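Putative polyketide cyclase (Bacillus cereus, PDB 3K0Z) is of unknown function but belongs to the SnoaL-like family of the NTF2 clan and is a putative lipoprotein that may act as a polyketide cyclase. Local coordinates at residues P26-S29 with Q30-T34; E35-H38 with A39-F43; E52-I55 with P56-V59; Q84-R87 with K88-N92. All blocks are in the same frame, centred on the assembly; numbering follows the deposited sequence.

Contact 1: P26-S29 with Q30-T34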
loop_
_atom_site.group_PDB
_atom_site.type_symbol
_atom_site.label_atom_id
_atom_site.label_comp_id
_atom_site.label_asym_id
_atom_site.label_seq_id
_atom_site.Cartn_x
_atom_site.Cartn_y
_atom_site.Cartn_z
ATOM N N PRO A 26 12.693 15.496 -5.318
ATOM C CA PRO A 26 13.771 16.274 -5.940
ATOM C C PRO A 26 14.912 16.684 -5.029
ATOM O O PRO A 26 15.989 17.010 -5.506
ATOM C CB PRO A 26 13.057 17.542 -6.425
ATOM C CG PRO A 26 11.652 17.214 -6.481
ATOM C CD PRO A 26 11.388 16.147 -5.491
ATOM N N SER A 27 14.677 16.641 -3.728
ATOM C CA SER A 27 15.642 17.057 -2.752
ATOM C C SER A 27 16.665 15.971 -2.499
ATOM O O SER A 27 17.726 16.270 -1.998
ATOM C CB SER A 27 14.928 17.449 -1.457
ATOM O OG SER A 27 14.514 16.299 -0.743
ATOM N N LEU A 28 16.376 14.721 -2.865
ATOM C CA LEU A 28 17.354 13.638 -2.693
ATOM C C LEU A 28 18.478 13.830 -3.718
ATOM O O LEU A 28 18.212 14.176 -4.857
ATOM C CB LEU A 28 16.678 12.273 -2.872
ATOM C CG LEU A 28 15.580 11.906 -1.862
ATOM C CD1 LEU A 28 14.880 10.602 -2.223
ATOM C CD2 LEU A 28 16.157 11.816 -0.485
ATOM N N SER A 29 19.723 13.612 -3.306
ATOM C CA SER A 29 20.842 13.617 -4.232
ATOM C C SER A 29 20.691 12.440 -5.189
ATOM O O SER A 29 19.998 11.446 -4.900
ATOM C CB SER A 29 22.171 13.461 -3.484
ATOM O OG SER A 29 22.326 12.087 -3.120
ATOM N N GLN A 30 21.346 12.535 -6.333
ATOM C CA GLN A 30 21.359 11.409 -7.254
ATOM C C GLN A 30 21.740 10.118 -6.592
ATOM O O GLN A 30 21.139 9.095 -6.867
ATOM C CB GLN A 30 22.371 11.619 -8.369
ATOM C CG GLN A 30 21.854 12.355 -9.480
ATOM C CD GLN A 30 20.798 11.571 -10.201
ATOM O OE1 GLN A 30 19.631 11.991 -10.261
ATOM N NE2 GLN A 30 21.188 10.404 -10.734
ATOM N N LYS A 31 22.797 10.152 -5.792
ATOM C CA LYS A 31 23.263 8.965 -5.107
ATOM C C LYS A 31 22.206 8.473 -4.133
ATOM O O LYS A 31 21.934 7.276 -4.095
ATOM C CB LYS A 31 24.586 9.216 -4.381
ATOM C CG LYS A 31 24.900 8.107 -3.371
ATOM C CD LYS A 31 26.291 8.056 -2.928
ATOM C CE LYS A 31 26.611 6.742 -2.246
ATOM N NZ LYS A 31 25.793 6.512 -1.009
ATOM N N GLU A 32 21.591 9.363 -3.356
ATOM C CA GLU A 32 20.547 8.889 -2.392
ATOM C C GLU A 32 19.363 8.273 -3.112
ATOM O O GLU A 32 18.846 7.211 -2.733
ATOM C CB GLU A 32 20.028 10.032 -1.506
ATOM C CG GLU A 32 21.090 10.663 -0.638
ATOM C CD GLU A 32 20.630 11.958 0.038
ATOM O OE1 GLU A 32 20.187 12.933 -0.649
ATOM O OE2 GLU A 32 20.747 11.983 1.285
ATOM N N ALA A 33 18.894 8.928 -4.155
ATOM C CA ALA A 33 17.756 8.386 -4.913
ATOM C C ALA A 33 18.089 7.023 -5.553
ATOM O O ALA A 33 17.266 6.103 -5.544
ATOM C CB ALA A 33 17.290 9.385 -6.001
ATOM N N THR A 34 19.290 6.903 -6.084
ATOM C CA THR A 34 19.708 5.678 -6.789
ATOM C C THR A 34 19.811 4.512 -5.823
ATOM O O THR A 34 19.389 3.408 -6.138
ATOM C CB THR A 34 21.061 5.904 -7.477
ATOM O OG1 THR A 34 20.942 6.957 -8.434
ATOM C CG2 THR A 34 21.554 4.671 -8.191
HETATM O O HOH W 1 19.051 15.042 0.755
#
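S29 and E32 grip each other reciprocally at the start of helix 30-49. The backbone N of E32 donates to S29 OG at 2.8 Å, and the backbone N of S29 donates to E32 OE1, also at 2.8 Å and almost straight at 173°. S29 is the N-cap residue; its OG caps E32 N, and the return bond from S29 N completes a capping box. OE1 receives the S29 N-H through its anti lone pair, the one facing away from the other carboxylate oxygen. S29 OG is turned between its own backbone N and carbonyl carbon (chi1 77°), which brings it over the first turn, 3.1 Å from E32 CG. One step further out, A33 N closes the first helical bond onto S29 O. L28 CB rests against A33 CB at 4.3 Å, and the L28 side chain crosses that of E32 at about a right angle. A bridging water donates both to E32 OE1, at 2.8 Å, and to S27 O, tying the preceding loop to the box. The first-turn N-H of E32 therefore has a side-chain acceptor, and the carboxylate of E32 lies where the helix dipole would probably stabilise its negative charge.

Contact 2: E35-H38 with A39-F43; sequences EMVH and AAQRF
H38 and Q41 stand next to each other on helix 30-49, the long helix packed against the curved sheet of this NTF2-like fold, with their side chains directed alike. H38 CD2 comes within 3.5 Å of Q41 OE1, with the imidazole and amide planes turned 55° apart. H38 has CG opposite its carbonyl carbon (chi1 -76°), and Q41 leaves the backbone in the same way (chi1 -76°), which sets ring and amide beside each other; the Q41 chain then runs extended and carries OE1 alongside the ring. There it accepts from L13 N, while Q41 NE2 donates to P17 O and H38 NE2 is hydrogen-bonded to Q11 O; the amide and the ring thus fasten the N-terminal segment to the helix. V37 packs on strand 93-103. On the other flank R42, extended from CG to NE, brings its guanidinium beside H38, with NH1 3.7 Å from H38 CB. Regular i to i+4 backbone bonds from residues 39-42 to 35-38 hold this spacing. Beyond the ring, a single water links the imidazole and the guanidinium: it accepts from R42 NH2 at 2.7 Å and lies 2.7 Å from H38 ND1.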
loop_
_atom_site.group_PDB
_atom_site.type_symbol
_atom_site.label_atom_id
_atom_site.label_comp_id
_atom_site.label_asym_id
_atom_site.label_seq_id
_atom_site.Cartn_x
_atom_site.Cartn_y
_atom_site.Cartn_z
ATOM N N GLU A 35 20.376 4.740 -4.637
ATOM C CA GLU A 35 20.509 3.607 -3.737
ATOM C C GLU A 35 19.137 3.108 -3.177
ATOM O O GLU A 35 18.951 1.924 -2.903
ATOM C CB GLU A 35 21.548 3.906 -2.666
ATOM C CG GLU A 35 21.077 4.859 -1.618
ATOM C CD GLU A 35 22.210 5.485 -0.803
ATOM O OE1 GLU A 35 23.389 5.150 -1.042
ATOM O OE2 GLU A 35 21.893 6.323 0.095
HETATM N N MSE A 36 18.177 3.996 -3.046
HETATM C CA MSE A 36 16.828 3.610 -2.645
HETATM C C MSE A 36 16.116 2.855 -3.762
HETATM O O MSE A 36 15.466 1.822 -3.512
HETATM C CB MSE A 36 16.057 4.863 -2.214
HETATM C CG MSE A 36 16.585 5.420 -0.944
HETATM SE SE MSE A 36 15.869 7.174 -0.556
HETATM C CE MSE A 36 14.197 6.630 0.393
ATOM N N VAL A 37 16.229 3.331 -4.999
ATOM C CA VAL A 37 15.578 2.644 -6.137
ATOM C C VAL A 37 16.215 1.260 -6.335
ATOM O O VAL A 37 15.515 0.271 -6.518
ATOM C CB VAL A 37 15.636 3.489 -7.435
ATOM C CG1 VAL A 37 15.263 2.670 -8.621
ATOM C CG2 VAL A 37 14.712 4.713 -7.308
ATOM N N HIS A 38 17.543 1.181 -6.240
ATOM C CA HIS A 38 18.254 -0.073 -6.406
ATOM C C HIS A 38 17.886 -1.074 -5.316
ATOM O O HIS A 38 17.781 -2.251 -5.594
ATOM C CB HIS A 38 19.760 0.182 -6.417
ATOM C CG HIS A 38 20.250 0.767 -7.704
ATOM N ND1 HIS A 38 21.587 0.936 -7.989
ATOM C CD2 HIS A 38 19.570 1.170 -8.806
ATOM C CE1 HIS A 38 21.704 1.461 -9.203
ATOM N NE2 HIS A 38 20.488 1.596 -9.725
ATOM N N ALA A 39 17.668 -0.626 -4.094
ATOM C CA ALA A 39 17.258 -1.567 -3.032
ATOM C C ALA A 39 15.898 -2.135 -3.381
ATOM O O ALA A 39 15.628 -3.329 -3.218
ATOM C CB ALA A 39 17.226 -0.848 -1.658
ATOM N N ALA A 40 15.024 -1.277 -3.875
ATOM C CA ALA A 40 13.683 -1.732 -4.297
ATOM C C ALA A 40 13.803 -2.716 -5.429
ATOM O O ALA A 40 13.150 -3.731 -5.396
ATOM C CB ALA A 40 12.841 -0.566 -4.722
ATOM N N GLN A 41 14.658 -2.432 -6.420
ATOM C CA GLN A 41 14.814 -3.337 -7.542
ATOM C C GLN A 41 15.306 -4.723 -7.090
ATOM O O GLN A 41 14.797 -5.756 -7.559
ATOM C CB GLN A 41 15.760 -2.767 -8.565
ATOM C CG GLN A 41 15.202 -1.673 -9.434
ATOM C CD GLN A 41 16.129 -1.384 -10.576
ATOM O OE1 GLN A 41 17.050 -0.536 -10.481
ATOM N NE2 GLN A 41 15.892 -2.068 -11.694
ATOM N N ARG A 42 16.271 -4.745 -6.166
ATOM C CA ARG A 42 16.825 -6.011 -5.674
ATOM C C ARG A 42 15.802 -6.749 -4.858
ATOM O O ARG A 42 15.756 -7.947 -4.895
ATOM C CB ARG A 42 18.064 -5.804 -4.806
ATOM C CG ARG A 42 19.289 -5.340 -5.559
ATOM C CD ARG A 42 20.549 -5.359 -4.707
ATOM N NE ARG A 42 21.699 -4.760 -5.409
ATOM C CZ ARG A 42 22.053 -3.467 -5.343
ATOM N NH1 ARG A 42 21.418 -2.589 -4.573
ATOM N NH2 ARG A 42 23.105 -3.052 -6.026
ATOM N N PHE A 43 15.016 -6.030 -4.073
ATOM C CA PHE A 43 13.986 -6.623 -3.268
ATOM C C PHE A 43 12.946 -7.286 -4.180
ATOM O O PHE A 43 12.567 -8.443 -3.938
ATOM C CB PHE A 43 13.328 -5.568 -2.345
ATOM C CG PHE A 43 12.508 -6.152 -1.204
ATOM C CD1 PHE A 43 13.081 -7.010 -0.267
ATOM C CD2 PHE A 43 11.186 -5.759 -1.011
ATOM C CE1 PHE A 43 12.313 -7.515 0.797
ATOM C CE2 PHE A 43 10.453 -6.232 0.094
ATOM C CZ PHE A 43 11.019 -7.101 0.972
HETATM O O HOH W 2 23.482 -0.401 -6.532
#

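Contact 3: E52-I55 with P56-V59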
loop_
_atom_site.group_PDB
_atom_site.type_symbol
_atom_site.label_atom_id
_atom_site.label_comp_id
_atom_site.label_asym_id
_atom_site.label_seq_id
_atom_site.Cartn_x
_atom_site.Cartn_y
_atom_site.Cartn_z
ATOM N N GLU A 52 18.336 -16.302 -3.152
ATOM C CA GLU A 52 18.659 -15.920 -1.767
ATOM C C GLU A 52 19.930 -15.092 -1.583
ATOM O O GLU A 52 20.031 -14.362 -0.621
ATOM C CB GLU A 52 18.699 -17.141 -0.857
ATOM C CG GLU A 52 17.333 -17.851 -0.735
ATOM C CD GLU A 52 17.388 -19.041 0.251
ATOM O OE1 GLU A 52 18.485 -19.323 0.775
ATOM O OE2 GLU A 52 16.340 -19.650 0.507
ATOM N N GLU A 53 20.857 -15.144 -2.535
ATOM C CA GLU A 53 22.061 -14.334 -2.447
ATOM C C GLU A 53 21.757 -12.825 -2.536
ATOM O O GLU A 53 22.578 -12.008 -2.138
ATOM C CB GLU A 53 23.096 -14.762 -3.462
ATOM C CG GLU A 53 22.764 -14.452 -4.931
ATOM C CD GLU A 53 22.019 -15.584 -5.640
ATOM O OE1 GLU A 53 21.444 -16.514 -4.959
ATOM O OE2 GLU A 53 22.009 -15.521 -6.901
ATOM N N LEU A 54 20.570 -12.465 -3.010
ATOM C CA LEU A 54 20.145 -11.045 -3.052
ATOM C C LEU A 54 19.854 -10.494 -1.671
ATOM O O LEU A 54 19.989 -9.282 -1.389
ATOM C CB LEU A 54 18.899 -10.873 -3.932
ATOM C CG LEU A 54 19.103 -11.013 -5.442
ATOM C CD1 LEU A 54 17.779 -10.943 -6.080
ATOM C CD2 LEU A 54 20.093 -9.898 -5.993
ATOM N N ILE A 55 19.416 -11.359 -0.781
ATOM C CA ILE A 55 18.966 -10.884 0.543
ATOM C C ILE A 55 19.985 -10.021 1.315
ATOM O O ILE A 55 19.691 -8.884 1.687
ATOM C CB ILE A 55 18.418 -12.058 1.396
ATOM C CG1 ILE A 55 17.125 -12.579 0.770
ATOM C CG2 ILE A 55 18.143 -11.621 2.848
ATOM C CD1 ILE A 55 16.625 -13.865 1.364
ATOM N N PRO A 56 21.190 -10.527 1.544
ATOM C CA PRO A 56 22.121 -9.653 2.211
ATOM C C PRO A 56 22.564 -8.422 1.412
ATOM O O PRO A 56 23.202 -7.531 1.978
ATOM C CB PRO A 56 23.319 -10.567 2.494
ATOM C CG PRO A 56 23.150 -11.741 1.641
ATOM C CD PRO A 56 21.751 -11.852 1.257
ATOM N N GLN A 57 22.271 -8.357 0.114
ATOM C CA GLN A 57 22.605 -7.151 -0.620
ATOM C C GLN A 57 21.465 -6.141 -0.537
ATOM O O GLN A 57 21.611 -5.010 -0.998
ATOM C CB GLN A 57 22.885 -7.470 -2.084
ATOM C CG GLN A 57 24.046 -8.464 -2.298
ATOM C CD GLN A 57 24.188 -8.844 -3.747
ATOM O OE1 GLN A 57 24.650 -8.054 -4.544
ATOM N NE2 GLN A 57 23.816 -10.083 -4.091
ATOM N N THR A 58 20.326 -6.554 0.029
ATOM C CA THR A 58 19.083 -5.774 -0.081
ATOM C C THR A 58 18.508 -5.319 1.255
ATOM O O THR A 58 18.055 -4.163 1.368
ATOM C CB THR A 58 18.020 -6.592 -0.811
ATOM O OG1 THR A 58 18.570 -7.133 -2.023
ATOM C CG2 THR A 58 16.758 -5.734 -1.123
ATOM N N VAL A 59 18.511 -6.214 2.240
ATOM C CA VAL A 59 17.995 -5.924 3.566
ATOM C C VAL A 59 19.089 -6.036 4.627
ATOM O O VAL A 59 20.075 -6.721 4.420
ATOM C CB VAL A 59 16.734 -6.798 3.913
ATOM C CG1 VAL A 59 15.720 -6.759 2.730
ATOM C CG2 VAL A 59 17.119 -8.262 4.234
#
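The CG2 branches of I55 and V59 meet at 3.8 Å where the short helix 55-58 of this NTF2-like fold gives way to strand 59-60. V59 has CG1 opposite its carbonyl carbon (chi1 -48°), which leaves CG2 between the backbone N and the carbonyl carbon, facing I55, while I55 continues toward F46 of helix 30-49 and K80 of helix 76-87. P56 CD lies 3.3 Å from I55 CB, a closeness set by the peptide bond that joins the two residues. On another face of the turn, the side chains of L54 and Q57 cross obliquely, L54 CD2 approaching Q57 NE2 at 4.2 Å. The extended Q57 chain reaches across the turn, and NE2 donates to E53 O at 3.0 Å and 175°. That oxygen lies in the amide plane of Q57, although NE2 itself stands well above the E53 carbonyl plane. I55 O takes two backbone donors, T58 N from above its plane and V59 N nearly in line with the carbonyl. L54 O is also doubly held: Q57 N reaches it from one face of its plane, and T58 OG1 donates from the opposite face at 2.7 Å.

Contact 4: Q84-R87 with K88-N92; sequences QNFR and KIVPN
The ring of F86 flanks V90 at the C-terminal end of helix 76-87, where the chain of this NTF2-like domain leaves the helix for strand 93-103. Apolar contact comes first: F86 CE1 stands 3.6 Å from V90 CB, the nearest approach between the two side chains. F86 has CG opposite its backbone N (chi1 -164°), and this swings the ring forward beside V90 and against I93 of the strand. V90 also touches L153, near the C-terminus. The P91 ring lies over the last turn, with CB and CD each 3.4 Å from R87 O; having no N-H, proline cannot continue the bonding there. Backbone hydrogen bonds form the second group. F86 O accepts both V90 N, at 3.0 Å, and I89 N, while K88 N bonds to N85 O and weakly to Q84 O. Polar side chains make the third. R87 reaches A83 O through NH1 and W47 O through NH2, linking this turn to helix 30-49. N85 ND2 donates to a bound 2-[N-cyclohexylamino]ethane sulfonic acid, probably from the crystallisation liquor. K88 extends back along the helix, its CG 3.3 Å from Q84 O, and a water accepts from K88 NZ at 2.7 Å while donating to N85 OD1.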
loop_
_atom_site.group_PDB
_atom_site.type_symbol
_atom_site.label_atom_id
_atom_site.label_comp_id
_atom_site.label_asym_id
_atom_site.label_seq_id
_atom_site.Cartn_x
_atom_site.Cartn_y
_atom_site.Cartn_z
ATOM N N GLN A 84 10.049 -19.799 -1.197
ATOM C CA GLN A 84 9.967 -21.232 -1.450
ATOM C C GLN A 84 8.555 -21.752 -1.260
ATOM O O GLN A 84 8.097 -22.579 -2.053
ATOM C CB GLN A 84 10.890 -21.996 -0.501
ATOM C CG GLN A 84 12.339 -21.709 -0.687
ATOM C CD GLN A 84 13.189 -22.434 0.330
ATOM O OE1 GLN A 84 13.430 -23.617 0.189
ATOM N NE2 GLN A 84 13.609 -21.722 1.383
ATOM N N ASN A 85 7.868 -21.242 -0.215
ATOM C CA ASN A 85 6.546 -21.716 0.156
ATOM C C ASN A 85 5.558 -21.371 -0.969
ATOM O O ASN A 85 4.801 -22.210 -1.404
ATOM C CB ASN A 85 6.133 -21.088 1.500
ATOM C CG ASN A 85 4.789 -21.593 2.023
ATOM O OD1 ASN A 85 4.592 -22.790 2.222
ATOM N ND2 ASN A 85 3.860 -20.663 2.258
ATOM N N PHE A 86 5.615 -20.144 -1.472
ATOM C CA PHE A 86 4.743 -19.747 -2.557
ATOM C C PHE A 86 4.886 -20.649 -3.808
ATOM O O PHE A 86 3.890 -21.085 -4.391
ATOM C CB PHE A 86 5.008 -18.292 -2.918
ATOM C CG PHE A 86 3.917 -17.689 -3.737
ATOM C CD1 PHE A 86 3.933 -17.776 -5.119
ATOM C CD2 PHE A 86 2.853 -17.082 -3.122
ATOM C CE1 PHE A 86 2.901 -17.220 -5.872
ATOM C CE2 PHE A 86 1.850 -16.517 -3.861
ATOM C CZ PHE A 86 1.877 -16.579 -5.239
ATOM N N ARG A 87 6.111 -20.963 -4.191
ATOM C CA ARG A 87 6.374 -21.770 -5.396
ATOM C C ARG A 87 5.938 -23.220 -5.325
ATOM O O ARG A 87 5.805 -23.871 -6.347
ATOM C CB ARG A 87 7.838 -21.663 -5.765
ATOM C CG ARG A 87 8.157 -20.351 -6.452
ATOM C CD ARG A 87 9.706 -19.921 -6.387
ATOM N NE ARG A 87 9.856 -18.628 -7.090
ATOM C CZ ARG A 87 9.680 -17.427 -6.563
ATOM N NH1 ARG A 87 9.436 -17.251 -5.263
ATOM N NH2 ARG A 87 9.814 -16.372 -7.349
ATOM N N LYS A 88 5.661 -23.718 -4.124
ATOM C CA LYS A 88 5.087 -25.038 -3.975
ATOM C C LYS A 88 3.643 -25.158 -4.542
ATOM O O LYS A 88 3.220 -26.250 -4.930
ATOM C CB LYS A 88 5.116 -25.422 -2.488
ATOM C CG LYS A 88 6.552 -25.549 -1.940
ATOM C CD LYS A 88 6.561 -26.002 -0.481
ATOM C CE LYS A 88 7.950 -25.848 0.169
ATOM N NZ LYS A 88 7.866 -26.203 1.642
ATOM N N ILE A 89 2.897 -24.052 -4.537
ATOM C CA ILE A 89 1.545 -23.987 -5.086
ATOM C C ILE A 89 1.482 -23.278 -6.448
ATOM O O ILE A 89 0.743 -23.719 -7.322
ATOM C CB ILE A 89 0.566 -23.227 -4.172
ATOM C CG1 ILE A 89 0.689 -23.657 -2.710
ATOM C CG2 ILE A 89 -0.902 -23.521 -4.634
ATOM C CD1 ILE A 89 0.248 -25.124 -2.487
ATOM N N VAL A 90 2.227 -22.180 -6.604
ATOM C CA VAL A 90 2.247 -21.387 -7.853
ATOM C C VAL A 90 3.685 -21.160 -8.297
ATOM O O VAL A 90 4.208 -20.069 -8.139
ATOM C CB VAL A 90 1.576 -19.978 -7.678
ATOM C CG1 VAL A 90 1.456 -19.216 -9.019
ATOM C CG2 VAL A 90 0.171 -20.122 -7.053
ATOM N N PRO A 91 4.317 -22.189 -8.870
ATOM C CA PRO A 91 5.673 -21.979 -9.351
ATOM C C PRO A 91 5.762 -21.071 -10.582
ATOM O O PRO A 91 6.780 -20.426 -10.768
ATOM C CB PRO A 91 6.169 -23.393 -9.674
ATOM C CG PRO A 91 4.962 -24.198 -9.873
ATOM C CD PRO A 91 3.859 -23.568 -9.061
ATOM N N ASN A 92 4.732 -21.023 -11.427
ATOM C CA ASN A 92 4.750 -20.081 -12.543
ATOM C C ASN A 92 4.205 -18.730 -12.064
ATOM O O ASN A 92 3.009 -18.423 -12.243
ATOM C CB ASN A 92 3.919 -20.581 -13.707
ATOM C CG ASN A 92 4.011 -19.673 -14.911
ATOM O OD1 ASN A 92 5.024 -18.987 -15.111
ATOM N ND2 ASN A 92 2.951 -19.641 -15.708
HETATM O O HOH W 3 6.830 -23.915 2.634
#

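How the contacts relate
The four contacts show how local chemistry follows position in one fold. Contacts 1 and 2 share helix 30-49: contact 1 starts it at the surface with polar capping, and contact 2 continues it in the buried interior, where side chains face the sheet and the N-terminal segment. They meet where L28 CD1 packs on the selenium of M36. Contact 3, partly buried, lies against contact 2 through T58 and L54, its centre about 11 Å away. Contact 4 is again a surface contact but ends a helix instead of starting one, about 36 Å from contact 1 between centres and on the opposite side of the chain's centre. E52 packing on Q84 connects it with contact 3.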